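Local coordinates for GRAS family transcription factor containing protein, expressed (Oryza sativa Japonica Group, PDB 5HYZ) that probably acts as a transcription factor in plant development, binds DNA in vitro and takes part in resistance to environmental abiotic stress, at residues Ser350-Pro355 with Ser360-Lys365; His94-Gln99 with Arg333-Leu338; Pro150-Gly153 with Ser159-Ala162; Lys81-Asn84 with Pro88-Lys91. All blocks are in the same frame, centred on the assembly; numbering follows the deposited sequence.

Contact 1 (Ser350-Pro355 with Ser360-Lys365); sequences SLVELP and SLAWEK
Ser350-Leu354 and Ser360-Trp363 form a twisted two-stranded antiparallel ribbon. One face carries Ser350, Val352, Ser360 and Ala362; the other carries Leu351 and Leu361. Along their facing edges the strands are joined by four backbone hydrogen bonds. Ser350 and Ala362 exchange two, and the shorter runs from Ala362 N to Ser350 O at 2.8 Å. Val352 and Ser360 exchange the other two. Leu351 and Leu361 lie between them as an antiparallel non-hydrogen-bonded pair, where Leu351 CA sits 3.4 Å from Ser360 O in a C-H...O contact. These three bridges make the pairing antiparallel; the 126° between segment axes, well short of 180°, reflects only the twist.

On the serine and alanine face, Val352 places CG2 beside its own backbone N (CG1 is anti to that N, chi1 167°), which brings the CG2 methyl to 3.8 Å from Ala362 CB. Past the last bridge, Leu354 points toward the partner strand, CD1 4.1 Å from Ser360 CB. Ser360 OG is hydrogen-bonded to Thr370 OG1 on strand 366-374. Near the Ser350 end, one water lies 2.6 Å from Ser350 OG and accepts from Lys365 N at 2.8 Å, linking the strand to the turn that follows its partner. On the leucine face Leu351 CD1 and Leu361 CD1 approach only to 4.3 Å.

This is a beta hairpin of the predicted SAW region. Strand 358-363 is paired on its other side with strand 366-374, which carries the hairpin into the main sheet. The leucine face packs on Phe92 of helix 89-104, while Trp363 lies against helix 251-272 and meets Tyr349 edge-to-face.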
loop_
_atom_site.group_PDB
_atom_site.type_symbol
_atom_site.label_atom_id
_atom_site.label_comp_id
_atom_site.label_asym_id
_atom_site.label_seq_id
_atom_site.Cartn_x
_atom_site.Cartn_y
_atom_site.Cartn_z
ATOM N N SER A 350 -3.096 -6.213 -14.698
ATOM C CA SER A 350 -2.175 -7.328 -14.964
ATOM C C SER A 350 -0.883 -6.781 -15.477
ATOM O O SER A 350 -0.800 -5.586 -15.733
ATOM C CB SER A 350 -2.743 -8.326 -16.020
ATOM O OG SER A 350 -2.756 -7.751 -17.311
ATOM N N LEU A 351 0.112 -7.638 -15.628
ATOM C CA LEU A 351 1.405 -7.205 -16.187
ATOM C C LEU A 351 1.560 -7.717 -17.577
ATOM O O LEU A 351 1.245 -8.871 -17.862
ATOM C CB LEU A 351 2.576 -7.713 -15.321
ATOM C CG LEU A 351 2.852 -7.168 -13.928
ATOM C CD1 LEU A 351 2.794 -5.625 -13.886
ATOM C CD2 LEU A 351 1.970 -7.725 -12.852
ATOM N N VAL A 352 2.055 -6.878 -18.462
ATOM C CA VAL A 352 2.286 -7.234 -19.878
ATOM C C VAL A 352 3.701 -6.920 -20.295
ATOM O O VAL A 352 4.193 -5.808 -20.027
ATOM C CB VAL A 352 1.304 -6.457 -20.778
ATOM C CG1 VAL A 352 1.710 -6.539 -22.242
ATOM C CG2 VAL A 352 -0.121 -7.008 -20.556
ATOM N N GLU A 353 4.382 -7.870 -20.925
ATOM C CA GLU A 353 5.736 -7.587 -21.407
ATOM C C GLU A 353 5.655 -6.948 -22.779
ATOM O O GLU A 353 4.877 -7.388 -23.629
ATOM C CB GLU A 353 6.548 -8.886 -21.458
ATOM C CG GLU A 353 6.317 -9.797 -20.274
ATOM C CD GLU A 353 7.353 -9.612 -19.221
ATOM O OE1 GLU A 353 8.345 -8.909 -19.526
ATOM O OE2 GLU A 353 7.179 -10.143 -18.090
ATOM N N LEU A 354 6.421 -5.900 -23.034
ATOM C CA LEU A 354 6.492 -5.337 -24.386
ATOM C C LEU A 354 7.946 -5.399 -24.814
ATOM O O LEU A 354 8.857 -5.202 -23.999
ATOM C CB LEU A 354 5.965 -3.887 -24.453
ATOM C CG LEU A 354 4.568 -3.669 -23.907
ATOM C CD1 LEU A 354 4.269 -2.192 -23.761
ATOM C CD2 LEU A 354 3.552 -4.308 -24.832
ATOM N N PRO A 355 8.204 -5.670 -26.109
ATOM C CA PRO A 355 9.596 -5.889 -26.510
ATOM C C PRO A 355 10.411 -4.630 -26.678
ATOM O O PRO A 355 9.890 -3.608 -27.068
ATOM C CB PRO A 355 9.446 -6.612 -27.877
ATOM C CG PRO A 355 8.170 -6.083 -28.408
ATOM C CD PRO A 355 7.253 -5.984 -27.198
ATOM N N SER A 360 4.951 -3.594 -18.433
ATOM C CA SER A 360 3.903 -2.590 -18.365
ATOM C C SER A 360 2.775 -3.049 -17.464
ATOM O O SER A 360 2.395 -4.252 -17.469
ATOM C CB SER A 360 3.391 -2.300 -19.799
ATOM O OG SER A 360 2.459 -1.249 -19.798
ATOM N N LEU A 361 2.198 -2.102 -16.739
ATOM C CA LEU A 361 1.018 -2.349 -15.939
ATOM C C LEU A 361 -0.148 -2.041 -16.852
ATOM O O LEU A 361 -0.217 -0.972 -17.466
ATOM C CB LEU A 361 1.004 -1.479 -14.696
ATOM C CG LEU A 361 -0.258 -1.413 -13.862
ATOM C CD1 LEU A 361 -0.490 -2.840 -13.309
ATOM C CD2 LEU A 361 -0.131 -0.390 -12.720
ATOM N N ALA A 362 -1.024 -3.049 -16.979
ATOM C CA ALA A 362 -2.167 -2.996 -17.878
ATOM C C ALA A 362 -3.515 -3.036 -17.184
ATOM O O ALA A 362 -3.637 -3.556 -16.075
ATOM C CB ALA A 362 -2.051 -4.188 -18.875
ATOM N N TRP A 363 -4.530 -2.475 -17.849
ATOM C CA TRP A 363 -5.918 -2.574 -17.393
ATOM C C TRP A 363 -6.703 -3.330 -18.467
ATOM O O TRP A 363 -6.665 -2.921 -19.628
ATOM C CB TRP A 363 -6.543 -1.182 -17.165
ATOM C CG TRP A 363 -7.982 -1.297 -16.745
ATOM C CD1 TRP A 363 -9.077 -1.241 -17.582
ATOM C CD2 TRP A 363 -8.507 -1.492 -15.405
ATOM N NE1 TRP A 363 -10.232 -1.380 -16.849
ATOM C CE2 TRP A 363 -9.923 -1.522 -15.516
ATOM C CE3 TRP A 363 -7.930 -1.600 -14.128
ATOM C CZ2 TRP A 363 -10.752 -1.692 -14.408
ATOM C CZ3 TRP A 363 -8.744 -1.764 -13.043
ATOM C CH2 TRP A 363 -10.149 -1.810 -13.184
ATOM N N GLU A 364 -7.344 -4.449 -18.084
ATOM C CA GLU A 364 -8.041 -5.293 -19.094
ATOM C C GLU A 364 -7.137 -5.588 -20.294
ATOM O O GLU A 364 -7.534 -5.446 -21.450
ATOM C CB GLU A 364 -9.346 -4.613 -19.551
ATOM C CG GLU A 364 -10.482 -5.609 -19.792
ATOM C CD GLU A 364 -11.834 -4.948 -19.585
ATOM O OE1 GLU A 364 -12.515 -5.282 -18.585
ATOM O OE2 GLU A 364 -12.192 -4.065 -20.403
ATOM N N LYS A 365 -5.904 -5.958 -19.974
ATOM C CA LYS A 365 -4.852 -6.335 -20.909
ATOM C C LYS A 365 -4.331 -5.236 -21.827
ATOM O O LYS A 365 -3.502 -5.518 -22.683
ATOM C CB LYS A 365 -5.327 -7.533 -21.736
ATOM C CG LYS A 365 -5.735 -8.668 -20.780
ATOM C CD LYS A 365 -5.555 -10.068 -21.406
ATOM C CE LYS A 365 -6.196 -11.143 -20.500
ATOM N NZ LYS A 365 -5.712 -11.040 -19.069
HETATM O O HOH W 1 -5.142 -6.664 -17.363
#

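Contact 2 (His94-Gln99 with Arg333-Leu338); sequences HLTANQ and RSQADL
Gln335 reaches across to Leu95, Thr96 and Gln99 with a fully extended side chain: CG is anti to the backbone N (chi1 176°) and the next torsion is also straight (179°). CB and CG serve as the arm that spans the gap between the helices, whose segment axes come no nearer than 9.8 Å. At the end of that arm CD lies 3.7 Å from Leu95 CB, the first atom to make packing contact. Beyond it, Gln335 OE1 lies 3.9 Å from Leu95 CB and accepts a hydrogen bond from a water at 2.6 Å. NE2 gives a weak hydrogen bond to Leu95 O at 2.9 Å, bent to 139° at the hydrogen, and also touches Gln99 CB.

The oxygen Leu95 O is already the acceptor of the helical bond from Gln99 N, so Gln335 adds to a carbonyl in use within its own helix. The two helices run nearly antiparallel, at 154°, and bring together regions far apart in sequence: helix 89-104 of the predicted VHIID region and helix 332-339 of the predicted SAW region of this GRAS domain, whose core is Rossmann-like.

Two waters bind the amide as well. The one on OE1 also donates to Leu95 O, closing a small ring with the direct bond. The other accepts from Gln335 NE2 at 2.8 Å and donates to Thr96 OG1, which is itself hydrogen-bonded to Phe92 O. The amide planes of Gln99 and Gln335 stand 72° apart; Gln99 NE2 is taken by Glu103. Gln335 also packs on Gln129 of the second subunit; OE1 of that Gln129 is hydrogen-bonded to Ser334 OG.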
loop_
_atom_site.group_PDB
_atom_site.type_symbol
_atom_site.label_atom_id
_atom_site.label_comp_id
_atom_site.label_asym_id
_atom_site.label_seq_id
_atom_site.Cartn_x
_atom_site.Cartn_y
_atom_site.Cartn_z
ATOM N N HIS A 94 7.638 3.089 -9.455
ATOM C CA HIS A 94 8.768 3.244 -8.502
ATOM C C HIS A 94 9.443 1.968 -8.087
ATOM O O HIS A 94 10.652 1.884 -8.027
ATOM C CB HIS A 94 8.267 3.915 -7.197
ATOM C CG HIS A 94 7.792 5.298 -7.417
ATOM N ND1 HIS A 94 7.013 5.978 -6.491
ATOM C CD2 HIS A 94 7.985 6.146 -8.459
ATOM C CE1 HIS A 94 6.754 7.188 -6.961
ATOM N NE2 HIS A 94 7.337 7.317 -8.146
ATOM N N LEU A 95 8.646 1.005 -7.674
ATOM C CA LEU A 95 9.262 -0.243 -7.230
ATOM C C LEU A 95 9.972 -0.976 -8.356
ATOM O O LEU A 95 11.017 -1.568 -8.130
ATOM C CB LEU A 95 8.216 -1.184 -6.577
ATOM C CG LEU A 95 7.714 -0.577 -5.265
ATOM C CD1 LEU A 95 6.863 -1.558 -4.463
ATOM C CD2 LEU A 95 8.791 0.116 -4.316
ATOM N N THR A 96 9.424 -0.924 -9.583
ATOM C CA THR A 96 10.093 -1.635 -10.652
ATOM C C THR A 96 11.428 -0.914 -11.049
ATOM O O THR A 96 12.487 -1.566 -11.229
ATOM C CB THR A 96 9.161 -1.746 -11.879
ATOM O OG1 THR A 96 7.973 -2.398 -11.449
ATOM C CG2 THR A 96 9.792 -2.586 -12.982
ATOM N N ALA A 97 11.369 0.402 -11.122
ATOM C CA ALA A 97 12.586 1.179 -11.327
ATOM C C ALA A 97 13.640 0.910 -10.212
ATOM O O ALA A 97 14.837 0.714 -10.491
ATOM C CB ALA A 97 12.235 2.661 -11.381
ATOM N N ASN A 98 13.178 0.896 -8.953
ATOM C CA ASN A 98 14.108 0.697 -7.848
ATOM C C ASN A 98 14.787 -0.645 -7.916
ATOM O O ASN A 98 15.962 -0.774 -7.581
ATOM C CB ASN A 98 13.380 0.822 -6.487
ATOM C CG ASN A 98 13.104 2.254 -6.104
ATOM O OD1 ASN A 98 13.522 3.169 -6.819
ATOM N ND2 ASN A 98 12.437 2.472 -4.944
ATOM N N GLN A 99 14.045 -1.676 -8.320
ATOM C CA GLN A 99 14.665 -2.980 -8.416
ATOM C C GLN A 99 15.784 -2.958 -9.448
ATOM O O GLN A 99 16.884 -3.525 -9.216
ATOM C CB GLN A 99 13.559 -4.034 -8.745
ATOM C CG GLN A 99 14.065 -5.467 -8.664
ATOM C CD GLN A 99 14.473 -5.824 -7.215
ATOM O OE1 GLN A 99 13.826 -5.384 -6.237
ATOM N NE2 GLN A 99 15.569 -6.591 -7.070
ATOM N N ARG A 333 8.606 -9.219 -12.097
ATOM C CA ARG A 333 7.224 -9.605 -12.238
ATOM C C ARG A 333 6.653 -10.029 -10.880
ATOM O O ARG A 333 5.489 -9.716 -10.581
ATOM C CB ARG A 333 7.039 -10.716 -13.283
ATOM C CG ARG A 333 5.576 -11.112 -13.406
ATOM C CD ARG A 333 5.341 -12.186 -14.458
ATOM N NE ARG A 333 5.392 -11.636 -15.808
ATOM C CZ ARG A 333 4.319 -11.216 -16.466
ATOM N NH1 ARG A 333 3.120 -11.264 -15.877
ATOM N NH2 ARG A 333 4.447 -10.744 -17.697
ATOM N N SER A 334 7.430 -10.756 -10.060
ATOM C CA SER A 334 6.907 -11.150 -8.769
ATOM C C SER A 334 6.680 -9.882 -7.924
ATOM O O SER A 334 5.693 -9.792 -7.199
ATOM C CB SER A 334 7.855 -12.124 -8.022
ATOM O OG SER A 334 9.200 -11.647 -8.070
ATOM N N GLN A 335 7.592 -8.943 -7.956
ATOM C CA GLN A 335 7.385 -7.745 -7.116
ATOM C C GLN A 335 6.120 -6.989 -7.526
ATOM O O GLN A 335 5.335 -6.466 -6.708
ATOM C CB GLN A 335 8.555 -6.812 -7.215
ATOM C CG GLN A 335 8.320 -5.559 -6.453
ATOM C CD GLN A 335 9.501 -4.669 -6.535
ATOM O OE1 GLN A 335 10.119 -4.369 -5.512
ATOM N NE2 GLN A 335 9.837 -4.210 -7.778
ATOM N N ALA A 336 5.906 -6.948 -8.827
ATOM C CA ALA A 336 4.671 -6.311 -9.308
ATOM C C ALA A 336 3.403 -7.093 -8.993
ATOM O O ALA A 336 2.395 -6.494 -8.640
ATOM C CB ALA A 336 4.800 -6.033 -10.841
ATOM N N ASP A 337 3.436 -8.437 -9.034
ATOM C CA ASP A 337 2.325 -9.232 -8.520
ATOM C C ASP A 337 2.079 -9.059 -7.061
ATOM O O ASP A 337 0.950 -9.025 -6.609
ATOM C CB ASP A 337 2.572 -10.709 -8.808
ATOM C CG ASP A 337 1.823 -11.189 -10.031
ATOM O OD1 ASP A 337 1.126 -10.371 -10.689
ATOM O OD2 ASP A 337 1.923 -12.392 -10.346
ATOM N N LEU A 338 3.147 -8.901 -6.291
ATOM C CA LEU A 338 2.980 -8.691 -4.878
ATOM C C LEU A 338 2.245 -7.383 -4.651
ATOM O O LEU A 338 1.344 -7.268 -3.817
ATOM C CB LEU A 338 4.347 -8.681 -4.182
ATOM C CG LEU A 338 4.344 -8.326 -2.709
ATOM C CD1 LEU A 338 3.374 -9.216 -1.901
ATOM C CD2 LEU A 338 5.748 -8.351 -2.069
HETATM O O HOH W 2 11.770 -2.369 -5.342
HETATM O O HOH W 3 8.148 -4.679 -9.928
#

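Contact 3 (Pro150-Gly153 with Ser159-Ala162); sequences PLLG and SLAA
Leu152 points its forked end at two successive residues of a helix, Ser159 and Leu160, each methyl meeting a different one. Its CG lies anti to the carbonyl carbon (chi1 -58°), and the second torsion, 179°, turns the fork so that CD2 comes to 3.6 Å from Ser159 OG while CD1 comes to 4.1 Å from Leu160 CD2.

Leu160 has much the same shape. Its own CB leaves the helix at a slant to the loop, but the first torsion of -70° swings the branch back, and CD2 meets the other leucine with the two side chains crossing at an angle. Ser159 holds OG anti to its backbone N, extended toward Leu152. The contact is therefore van der Waals packing of methyls with one hydroxyl oxygen, and modest in extent, burying 105 Å² in all.

Leu152 is the last residue of the 3-10 turn Pro150-Leu152, which is closed by the bond from Gly153 N to Pro150 O at 2.9 Å, and its CB points toward the helix. Leu152 and Leu160 are both buried. The turn lies in the connection from strand 141-148 to helix 157-174, part of a beta-alpha-beta unit of the Rossmann-like sheet completed by parallel strand 177-182, and its Leu151 packs on Leu76 and Tyr80 of helix 74-86.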
loop_
_atom_site.group_PDB
_atom_site.type_symbol
_atom_site.label_atom_id
_atom_site.label_comp_id
_atom_site.label_asym_id
_atom_site.label_seq_id
_atom_site.Cartn_x
_atom_site.Cartn_y
_atom_site.Cartn_z
ATOM N N PRO A 150 7.316 18.969 -12.824
ATOM C CA PRO A 150 6.343 20.025 -13.114
ATOM C C PRO A 150 5.109 19.908 -12.218
ATOM O O PRO A 150 4.432 20.924 -11.992
ATOM C CB PRO A 150 5.978 19.777 -14.587
ATOM C CG PRO A 150 7.131 19.085 -15.138
ATOM C CD PRO A 150 7.727 18.264 -14.047
ATOM N N LEU A 151 4.806 18.716 -11.712
ATOM C CA LEU A 151 3.666 18.546 -10.786
ATOM C C LEU A 151 3.801 19.421 -9.533
ATOM O O LEU A 151 2.795 19.817 -8.934
ATOM C CB LEU A 151 3.508 17.105 -10.354
ATOM C CG LEU A 151 2.933 16.067 -11.325
ATOM C CD1 LEU A 151 3.420 14.679 -11.001
ATOM C CD2 LEU A 151 1.413 16.097 -11.314
ATOM N N LEU A 152 5.035 19.736 -9.130
ATOM C CA LEU A 152 5.222 20.626 -7.967
ATOM C C LEU A 152 4.997 22.121 -8.265
ATOM O O LEU A 152 5.079 22.955 -7.359
ATOM C CB LEU A 152 6.616 20.450 -7.383
ATOM C CG LEU A 152 6.995 19.036 -6.920
ATOM C CD1 LEU A 152 8.453 19.035 -6.393
ATOM C CD2 LEU A 152 6.013 18.548 -5.855
ATOM N N GLY A 153 4.733 22.470 -9.521
ATOM C CA GLY A 153 4.478 23.857 -9.882
ATOM C C GLY A 153 5.684 24.772 -9.936
ATOM O O GLY A 153 6.840 24.345 -9.780
ATOM N N SER A 159 8.053 22.373 -0.824
ATOM C CA SER A 159 7.840 20.922 -0.988
ATOM C C SER A 159 9.201 20.182 -1.016
ATOM O O SER A 159 9.390 19.182 -0.335
ATOM C CB SER A 159 7.039 20.644 -2.281
ATOM O OG SER A 159 6.834 19.231 -2.375
ATOM N N LEU A 160 10.166 20.725 -1.774
ATOM C CA LEU A 160 11.483 20.087 -1.853
ATOM C C LEU A 160 12.192 20.083 -0.554
ATOM O O LEU A 160 12.831 19.129 -0.194
ATOM C CB LEU A 160 12.376 20.821 -2.898
ATOM C CG LEU A 160 11.988 20.648 -4.351
ATOM C CD1 LEU A 160 12.770 21.709 -5.273
ATOM C CD2 LEU A 160 12.270 19.195 -4.797
ATOM N N ALA A 161 12.174 21.214 0.155
ATOM C CA ALA A 161 12.824 21.245 1.450
ATOM C C ALA A 161 12.232 20.234 2.418
ATOM O O ALA A 161 12.936 19.620 3.203
ATOM C CB ALA A 161 12.732 22.710 2.060
ATOM N N ALA A 162 10.912 20.104 2.390
ATOM C CA ALA A 162 10.304 19.138 3.302
ATOM C C ALA A 162 10.700 17.694 2.927
ATOM O O ALA A 162 10.897 16.870 3.797
ATOM C CB ALA A 162 8.770 19.291 3.316
#

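Contact 4 (Lys81-Asn84 with Pro88-Lys91); sequences KTLN and PYSK
Leu83 and Asn84 meet Tyr89 and Ser90, on the first turn of the next helix, through two kinds of packing, and one water bridge runs beside them. The polar packing is between Asn84 and Ser90. Ser90 OG stands over the face of the Asn84 amide, almost directly above CG at 3.0 Å. It is also 3.1 Å from Asn84 OD1, but the angle there is too poor for a hydrogen bond, so the oxygen rests against the amide plane without one. Ser90 brings OG there by placing it between its backbone N and carbonyl carbon (chi1 66°), while its CB is 3.3 Å from Asn84 OD1.

This is a tight corner between consecutive helices: helix 74-86 ends shortly after Asn84, and helix 89-104 follows directly on Pro88, which holds the N-cap position, both within the predicted VHIID region of the GRAS domain.

The apolar packing sets Leu83 CD1 at the edge of the Tyr89 ring, near the ring plane, 4.3 Å from CD2. The first torsion of Leu83 (-175°) carries its branch toward that ring. At the far end of the ring, Tyr89 OH is hydrogen-bonded to Ser268 OG.

By water, Lys91 N, on the first turn of its helix, donates at 3.0 Å to a molecule that in turn makes a weak, long bond of 3.5 Å to Asn84 O. Lys81 NZ is hydrogen-bonded to Asn342 O of the second subunit.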
loop_
_atom_site.group_PDB
_atom_site.type_symbol
_atom_site.label_atom_id
_atom_site.label_comp_id
_atom_site.label_asym_id
_atom_site.label_seq_id
_atom_site.Cartn_x
_atom_site.Cartn_y
_atom_site.Cartn_z
ATOM N N LYS A 81 -1.932 12.805 -5.611
ATOM C CA LYS A 81 -2.134 12.063 -4.352
ATOM C C LYS A 81 -3.391 11.146 -4.384
ATOM O O LYS A 81 -3.357 9.974 -3.990
ATOM C CB LYS A 81 -2.203 13.071 -3.185
ATOM C CG LYS A 81 -2.486 12.462 -1.811
ATOM C CD LYS A 81 -1.207 11.894 -1.192
ATOM C CE LYS A 81 -1.426 11.289 0.214
ATOM N NZ LYS A 81 -0.102 11.010 0.886
ATOM N N THR A 82 -4.507 11.696 -4.856
ATOM C CA THR A 82 -5.711 10.920 -5.044
ATOM C C THR A 82 -5.475 9.678 -5.949
ATOM O O THR A 82 -5.872 8.548 -5.595
ATOM C CB THR A 82 -6.808 11.799 -5.673
ATOM O OG1 THR A 82 -7.227 12.747 -4.698
ATOM C CG2 THR A 82 -7.988 10.994 -6.038
ATOM N N LEU A 83 -4.855 9.923 -7.115
ATOM C CA LEU A 83 -4.659 8.869 -8.108
ATOM C C LEU A 83 -3.846 7.777 -7.464
ATOM O O LEU A 83 -4.169 6.609 -7.611
ATOM C CB LEU A 83 -3.975 9.410 -9.366
ATOM C CG LEU A 83 -3.768 8.495 -10.579
ATOM C CD1 LEU A 83 -5.085 7.852 -11.045
ATOM C CD2 LEU A 83 -3.109 9.244 -11.707
ATOM N N ASN A 84 -2.801 8.152 -6.726
ATOM C CA ASN A 84 -1.916 7.136 -6.173
ATOM C C ASN A 84 -2.438 6.444 -4.925
ATOM O O ASN A 84 -1.998 5.330 -4.596
ATOM C CB ASN A 84 -0.548 7.742 -5.910
ATOM C CG ASN A 84 0.084 8.328 -7.193
ATOM O OD1 ASN A 84 -0.156 7.862 -8.320
ATOM N ND2 ASN A 84 0.881 9.376 -7.013
ATOM N N PRO A 88 -2.532 1.653 -8.469
ATOM C CA PRO A 88 -1.159 1.193 -8.204
ATOM C C PRO A 88 -0.106 1.733 -9.175
ATOM O O PRO A 88 1.069 1.286 -9.100
ATOM C CB PRO A 88 -1.273 -0.318 -8.367
ATOM C CG PRO A 88 -2.325 -0.486 -9.426
ATOM C CD PRO A 88 -3.333 0.617 -9.162
ATOM N N TYR A 89 -0.491 2.668 -10.051
ATOM C CA TYR A 89 0.416 3.183 -11.087
ATOM C C TYR A 89 1.762 3.679 -10.566
ATOM O O TYR A 89 2.815 3.181 -11.020
ATOM C CB TYR A 89 -0.281 4.312 -11.897
ATOM C CG TYR A 89 -1.594 3.842 -12.544
ATOM C CD1 TYR A 89 -1.605 2.795 -13.444
ATOM C CD2 TYR A 89 -2.806 4.453 -12.237
ATOM C CE1 TYR A 89 -2.806 2.328 -14.014
ATOM C CE2 TYR A 89 -4.017 4.008 -12.816
ATOM C CZ TYR A 89 -4.005 2.961 -13.689
ATOM O OH TYR A 89 -5.177 2.506 -14.286
ATOM N N SER A 90 1.771 4.623 -9.624
ATOM C CA SER A 90 3.049 5.171 -9.208
ATOM C C SER A 90 3.855 4.150 -8.407
ATOM O O SER A 90 5.076 4.083 -8.535
ATOM C CB SER A 90 2.880 6.498 -8.404
ATOM O OG SER A 90 2.223 6.240 -7.159
ATOM N N LYS A 91 3.203 3.313 -7.611
ATOM C CA LYS A 91 3.944 2.364 -6.844
ATOM C C LYS A 91 4.591 1.339 -7.777
ATOM O O LYS A 91 5.742 0.932 -7.577
ATOM C CB LYS A 91 3.028 1.670 -5.788
ATOM C CG LYS A 91 3.838 0.848 -4.773
ATOM C CD LYS A 91 3.141 0.677 -3.411
ATOM C CE LYS A 91 4.071 0.024 -2.357
ATOM N NZ LYS A 91 3.408 -1.078 -1.540
HETATM O O HOH W 4 0.453 3.896 -6.577
#

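How the contacts relate
Along the chain, contact 4 comes first and closes a very short loop, the corner between helices 74-86 and 89-104. Helix 89-104 then opens contact 2, which is completed only 234 residues later by helix 332-339; contact 3, between a loop turn and helix 157-174, falls wholly within that span. Contact 1 follows, closing the 349-354 and 358-363 hairpin, and no contacts cross. Contact 1 touches two others in space: Glu353 OE2 forms a salt bridge of 2.8 Å with Arg333 NH2 of contact 2, and Leu361 CD2 packs 3.6 Å from Tyr89 CD1 of contact 4. Contact 3 touches none of the others, though its nearest atoms come within about 7 Å of contact 4.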